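Local coordinates for protein GDSL-like Lipase (Parabacteroides distasonis, PDB 3P94) that is a serine hydrolase of the GDSL-like lipase family and probably acts as an esterase on lipid substrates such as lysophospholipids, at residues A[59-71]-A[102-115]. Sequence-based numbering, arbitrary orientation. Where two conformers were deposited one is given.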
loop_
_atom_site.group_PDB
_atom_site.type_symbol
_atom_site.label_atom_id
_atom_site.label_comp_id
_atom_site.label_asym_id
_atom_site.label_seq_id
_atom_site.Cartn_x
_atom_site.Cartn_y
_atom_site.Cartn_z
ATOM N N THR A 59 0.872 -8.101 -3.776
ATOM C CA THR A 59 -0.526 -7.823 -4.169
ATOM C C THR A 59 -1.372 -9.114 -4.158
ATOM O O THR A 59 -2.586 -9.019 -3.996
ATOM C CB THR A 59 -0.576 -7.142 -5.532
ATOM O OG1 THR A 59 0.013 -7.996 -6.504
ATOM C CG2 THR A 59 0.088 -5.751 -5.535
ATOM N N SER A 60 -0.730 -10.313 -4.320
ATOM C CA SER A 60 -1.442 -11.595 -4.321
ATOM C C SER A 60 -2.055 -11.896 -2.939
ATOM O O SER A 60 -3.252 -12.171 -2.873
ATOM C CB SER A 60 -0.533 -12.729 -4.778
ATOM O OG SER A 60 -0.289 -12.623 -6.170
ATOM N N GLU A 61 -1.266 -11.803 -1.840
ATOM C CA GLU A 61 -1.791 -12.045 -0.481
ATOM C C GLU A 61 -2.834 -11.006 -0.143
ATOM O O GLU A 61 -3.852 -11.311 0.472
ATOM C CB GLU A 61 -0.690 -12.033 0.592
ATOM C CG GLU A 61 0.311 -13.173 0.461
ATOM C CD GLU A 61 1.608 -12.791 -0.232
ATOM O OE1 GLU A 61 1.620 -11.803 -1.004
ATOM O OE2 GLU A 61 2.627 -13.463 0.035
HETATM N N MSE A 62 -2.588 -9.777 -0.580
HETATM C CA MSE A 62 -3.482 -8.669 -0.323
HETATM C C MSE A 62 -4.842 -8.862 -0.985
HETATM O O MSE A 62 -5.866 -8.615 -0.330
HETATM C CB MSE A 62 -2.821 -7.371 -0.775
HETATM C CG MSE A 62 -1.775 -6.903 0.189
HETATM SE SE MSE A 62 -1.170 -5.180 -0.404
HETATM C CE MSE A 62 0.767 -5.557 -0.208
ATOM N N LEU A 63 -4.873 -9.331 -2.246
ATOM C CA LEU A 63 -6.138 -9.593 -2.949
ATOM C C LEU A 63 -6.948 -10.679 -2.197
ATOM O O LEU A 63 -8.168 -10.555 -2.064
ATOM C CB LEU A 63 -5.879 -10.014 -4.417
ATOM C CG LEU A 63 -7.106 -10.440 -5.252
ATOM C CD1 LEU A 63 -8.170 -9.326 -5.318
ATOM C CD2 LEU A 63 -6.700 -10.851 -6.654
ATOM N N VAL A 64 -6.266 -11.707 -1.672
ATOM C CA VAL A 64 -6.908 -12.796 -0.925
ATOM C C VAL A 64 -7.360 -12.300 0.488
ATOM O O VAL A 64 -8.465 -12.615 0.922
ATOM C CB VAL A 64 -5.984 -14.040 -0.859
ATOM C CG1 VAL A 64 -6.485 -15.073 0.155
ATOM C CG2 VAL A 64 -5.861 -14.676 -2.242
ATOM N N ARG A 65 -6.533 -11.499 1.160
ATOM C CA ARG A 65 -6.803 -10.929 2.492
ATOM C C ARG A 65 -7.845 -9.780 2.454
ATOM O O ARG A 65 -8.422 -9.434 3.490
ATOM C CB ARG A 65 -5.465 -10.396 3.046
ATOM C CG ARG A 65 -5.506 -9.960 4.480
ATOM C CD ARG A 65 -4.134 -9.834 5.069
ATOM N NE ARG A 65 -3.246 -8.862 4.407
ATOM C CZ ARG A 65 -3.162 -7.570 4.715
ATOM N NH1 ARG A 65 -4.009 -7.029 5.581
ATOM N NH2 ARG A 65 -2.242 -6.806 4.147
ATOM N N PHE A 66 -8.060 -9.180 1.263
ATOM C CA PHE A 66 -8.922 -8.024 1.011
ATOM C C PHE A 66 -10.322 -8.141 1.603
ATOM O O PHE A 66 -10.829 -7.160 2.141
ATOM C CB PHE A 66 -9.035 -7.752 -0.503
ATOM C CG PHE A 66 -9.324 -6.312 -0.855
ATOM C CD1 PHE A 66 -8.319 -5.346 -0.785
ATOM C CD2 PHE A 66 -10.586 -5.926 -1.280
ATOM C CE1 PHE A 66 -8.583 -4.013 -1.107
ATOM C CE2 PHE A 66 -10.847 -4.591 -1.608
ATOM C CZ PHE A 66 -9.843 -3.647 -1.523
ATOM N N ARG A 67 -10.959 -9.316 1.487
ATOM C CA ARG A 67 -12.318 -9.514 1.999
ATOM C C ARG A 67 -12.384 -9.342 3.549
ATOM O O ARG A 67 -13.256 -8.630 4.030
ATOM C CB ARG A 67 -12.862 -10.878 1.556
ATOM C CG ARG A 67 -14.265 -11.203 2.067
ATOM C CD ARG A 67 -14.995 -12.184 1.153
ATOM N NE ARG A 67 -15.051 -11.695 -0.224
ATOM C CZ ARG A 67 -15.927 -10.802 -0.677
ATOM N NH1 ARG A 67 -16.881 -10.335 0.118
ATOM N NH2 ARG A 67 -15.860 -10.377 -1.935
ATOM N N GLN A 68 -11.458 -9.963 4.303
ATOM C CA GLN A 68 -11.440 -9.904 5.770
ATOM C C GLN A 68 -10.979 -8.545 6.302
ATOM O O GLN A 68 -11.584 -8.007 7.225
ATOM C CB GLN A 68 -10.529 -11.015 6.338
ATOM C CG GLN A 68 -10.444 -11.016 7.882
ATOM C CD GLN A 68 -9.377 -11.908 8.449
ATOM O OE1 GLN A 68 -9.625 -13.081 8.743
ATOM N NE2 GLN A 68 -8.185 -11.352 8.668
ATOM N N ASP A 69 -9.893 -8.020 5.750
ATOM C CA ASP A 69 -9.290 -6.802 6.258
ATOM C C ASP A 69 -9.771 -5.504 5.633
ATOM O O ASP A 69 -9.388 -4.448 6.127
ATOM C CB ASP A 69 -7.764 -6.943 6.172
ATOM C CG ASP A 69 -7.194 -7.908 7.225
ATOM O OD1 ASP A 69 -7.968 -8.379 8.089
ATOM O OD2 ASP A 69 -5.974 -8.168 7.193
ATOM N N VAL A 70 -10.631 -5.556 4.589
ATOM C CA VAL A 70 -11.153 -4.342 3.959
ATOM C C VAL A 70 -12.677 -4.441 3.822
ATOM O O VAL A 70 -13.377 -3.700 4.493
ATOM C CB VAL A 70 -10.492 -3.972 2.583
ATOM C CG1 VAL A 70 -11.117 -2.709 1.992
ATOM C CG2 VAL A 70 -8.987 -3.803 2.708
ATOM N N ILE A 71 -13.178 -5.331 2.943
ATOM C CA ILE A 71 -14.621 -5.472 2.641
ATOM C C ILE A 71 -15.461 -5.670 3.918
ATOM O O ILE A 71 -16.436 -4.939 4.120
ATOM C CB ILE A 71 -14.898 -6.608 1.618
ATOM C CG1 ILE A 71 -14.165 -6.335 0.259
ATOM C CG2 ILE A 71 -16.421 -6.810 1.428
ATOM C CD1 ILE A 71 -14.104 -7.450 -0.735
ATOM N N ASN A 102 -3.763 -7.569 -10.126
ATOM C CA ASN A 102 -4.174 -7.795 -8.742
ATOM C C ASN A 102 -4.732 -6.506 -8.134
ATOM O O ASN A 102 -5.726 -6.555 -7.401
ATOM C CB ASN A 102 -3.006 -8.300 -7.904
ATOM C CG ASN A 102 -2.713 -9.767 -8.040
ATOM O OD1 ASN A 102 -3.553 -10.563 -8.434
ATOM N ND2 ASN A 102 -1.526 -10.162 -7.653
ATOM N N LEU A 103 -4.081 -5.355 -8.438
ATOM C CA LEU A 103 -4.528 -4.044 -7.946
ATOM C C LEU A 103 -5.885 -3.691 -8.566
ATOM O O LEU A 103 -6.748 -3.190 -7.856
ATOM C CB LEU A 103 -3.475 -2.951 -8.243
ATOM C CG LEU A 103 -2.109 -3.107 -7.516
ATOM C CD1 LEU A 103 -1.033 -2.253 -8.184
ATOM C CD2 LEU A 103 -2.212 -2.743 -6.047
ATOM N N VAL A 104 -6.089 -4.002 -9.868
ATOM C CA VAL A 104 -7.371 -3.770 -10.577
ATOM C C VAL A 104 -8.482 -4.637 -9.935
ATOM O O VAL A 104 -9.593 -4.147 -9.719
ATOM C CB VAL A 104 -7.262 -4.023 -12.104
ATOM C CG1 VAL A 104 -8.624 -3.910 -12.802
ATOM C CG2 VAL A 104 -6.259 -3.070 -12.744
ATOM N N SER A 105 -8.172 -5.901 -9.606
ATOM C CA SER A 105 -9.145 -6.792 -8.964
ATOM C C SER A 105 -9.521 -6.263 -7.570
ATOM O O SER A 105 -10.699 -6.294 -7.231
ATOM C CB SER A 105 -8.607 -8.209 -8.891
ATOM O OG SER A 105 -8.704 -8.801 -10.173
HETATM N N MSE A 106 -8.544 -5.719 -6.788
HETATM C CA MSE A 106 -8.846 -5.092 -5.482
HETATM C C MSE A 106 -9.770 -3.876 -5.681
HETATM O O MSE A 106 -10.760 -3.736 -4.952
HETATM C CB MSE A 106 -7.575 -4.667 -4.739
HETATM C CG MSE A 106 -6.755 -5.844 -4.195
HETATM SE SE MSE A 106 -5.285 -5.186 -3.068
HETATM C CE MSE A 106 -3.816 -5.707 -4.214
ATOM N N ALA A 107 -9.478 -3.026 -6.691
ATOM C CA ALA A 107 -10.286 -1.839 -7.000
ATOM C C ALA A 107 -11.715 -2.236 -7.361
ATOM O O ALA A 107 -12.659 -1.616 -6.872
ATOM C CB ALA A 107 -9.650 -1.037 -8.142
ATOM N N GLU A 108 -11.875 -3.289 -8.177
ATOM C CA GLU A 108 -13.193 -3.759 -8.614
ATOM C C GLU A 108 -13.984 -4.377 -7.451
ATOM O O GLU A 108 -15.197 -4.166 -7.376
ATOM C CB GLU A 108 -13.061 -4.738 -9.784
ATOM C CG GLU A 108 -12.632 -4.047 -11.075
ATOM C CD GLU A 108 -12.635 -4.876 -12.346
ATOM O OE1 GLU A 108 -12.787 -6.116 -12.269
ATOM O OE2 GLU A 108 -12.497 -4.272 -13.431
ATOM N N LEU A 109 -13.311 -5.098 -6.534
ATOM C CA LEU A 109 -13.969 -5.670 -5.350
ATOM C C LEU A 109 -14.440 -4.560 -4.414
ATOM O O LEU A 109 -15.544 -4.648 -3.873
ATOM C CB LEU A 109 -13.036 -6.643 -4.587
ATOM C CG LEU A 109 -12.825 -8.019 -5.209
ATOM C CD1 LEU A 109 -11.764 -8.783 -4.440
ATOM C CD2 LEU A 109 -14.131 -8.838 -5.262
ATOM N N ALA A 110 -13.612 -3.508 -4.238
ATOM C CA ALA A 110 -13.959 -2.363 -3.405
ATOM C C ALA A 110 -15.159 -1.615 -3.992
ATOM O O ALA A 110 -16.086 -1.301 -3.241
ATOM C CB ALA A 110 -12.766 -1.422 -3.275
ATOM N N LYS A 111 -15.165 -1.356 -5.321
ATOM C CA LYS A 111 -16.269 -0.635 -5.949
ATOM C C LYS A 111 -17.595 -1.433 -5.840
ATOM O O LYS A 111 -18.649 -0.841 -5.573
ATOM C CB LYS A 111 -15.943 -0.293 -7.409
ATOM C CG LYS A 111 -16.987 0.615 -8.064
ATOM C CD LYS A 111 -16.694 0.842 -9.547
ATOM C CE LYS A 111 -17.897 1.345 -10.312
ATOM N NZ LYS A 111 -18.352 2.681 -9.837
ATOM N N ALA A 112 -17.543 -2.765 -6.018
ATOM C CA ALA A 112 -18.721 -3.638 -5.916
ATOM C C ALA A 112 -19.314 -3.631 -4.489
ATOM O O ALA A 112 -20.495 -3.912 -4.310
ATOM C CB ALA A 112 -18.341 -5.053 -6.315
ATOM N N ASN A 113 -18.487 -3.280 -3.497
ATOM C CA ASN A 113 -18.871 -3.214 -2.092
ATOM C C ASN A 113 -19.011 -1.760 -1.594
ATOM O O ASN A 113 -19.112 -1.523 -0.384
ATOM C CB ASN A 113 -17.873 -4.005 -1.253
ATOM C CG ASN A 113 -18.089 -5.475 -1.431
ATOM O OD1 ASN A 113 -18.932 -6.076 -0.760
ATOM N ND2 ASN A 113 -17.404 -6.061 -2.399
ATOM N N HIS A 114 -19.082 -0.808 -2.547
ATOM C CA HIS A 114 -19.304 0.634 -2.371
ATOM C C HIS A 114 -18.210 1.294 -1.515
ATOM O O HIS A 114 -18.490 2.197 -0.719
ATOM C CB HIS A 114 -20.713 0.929 -1.803
ATOM C CG HIS A 114 -21.777 -0.021 -2.273
ATOM N ND1 HIS A 114 -22.322 -0.962 -1.413
ATOM C CD2 HIS A 114 -22.308 -0.199 -3.505
ATOM C CE1 HIS A 114 -23.192 -1.654 -2.135
ATOM N NE2 HIS A 114 -23.219 -1.234 -3.400
ATOM N N ILE A 115 -16.962 0.859 -1.709
ATOM C CA ILE A 115 -15.793 1.415 -1.023
ATOM C C ILE A 115 -15.006 2.244 -2.039
ATOM O O ILE A 115 -14.707 1.742 -3.123
ATOM C CB ILE A 115 -14.924 0.290 -0.372
ATOM C CG1 ILE A 115 -15.745 -0.560 0.629
ATOM C CG2 ILE A 115 -13.690 0.871 0.305
ATOM C CD1 ILE A 115 -15.190 -1.986 0.916
#
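The side chain of Met106, deposited as selenomethionine, reaches from helix 96-112 across the face of the Phe66 ring. Its CB sits over that face, toward the rim, 4.1 Å from the ring centroid. CG comes next, 3.8 Å from Phe66 CD1 and also against Leu63 CD1. SE then meets the ring obliquely as a Met-aromatic contact, and the bend at chi3 (-112°) turns CE onto the carbonyl oxygen of Thr59, 3.5 Å away, and beside Met62 CB. Met106 is thus a knob in a hole of Thr59, Met62, Leu63 and Phe66. The axes of segments 59-71 and 102-112 run nearly parallel, 15° apart, and approach to 9.4 Å, on one side of the parallel sheet of this flavodoxin-like SGNH-hydrolase fold; Val70 and Ile115 both touch strand 75-81 of that sheet. Val70 CB lies over the other face of Phe66, and an alanine in place of the phenylalanine would probably open a gap between Val70 and Met106, leaving the selenium-bearing chain free to shift. Leu109 fills the next hole, its CD1 3.7 Å from Leu63 CD1. At the N-terminal end of helix 59-71, Asn102 ND2 donates to Thr59 OG1 (2.9 Å, 164°), which lies in its amide plane, and weakly to Ser60 OG; Thr59 OG1 also hydrogen-bonds Asp86.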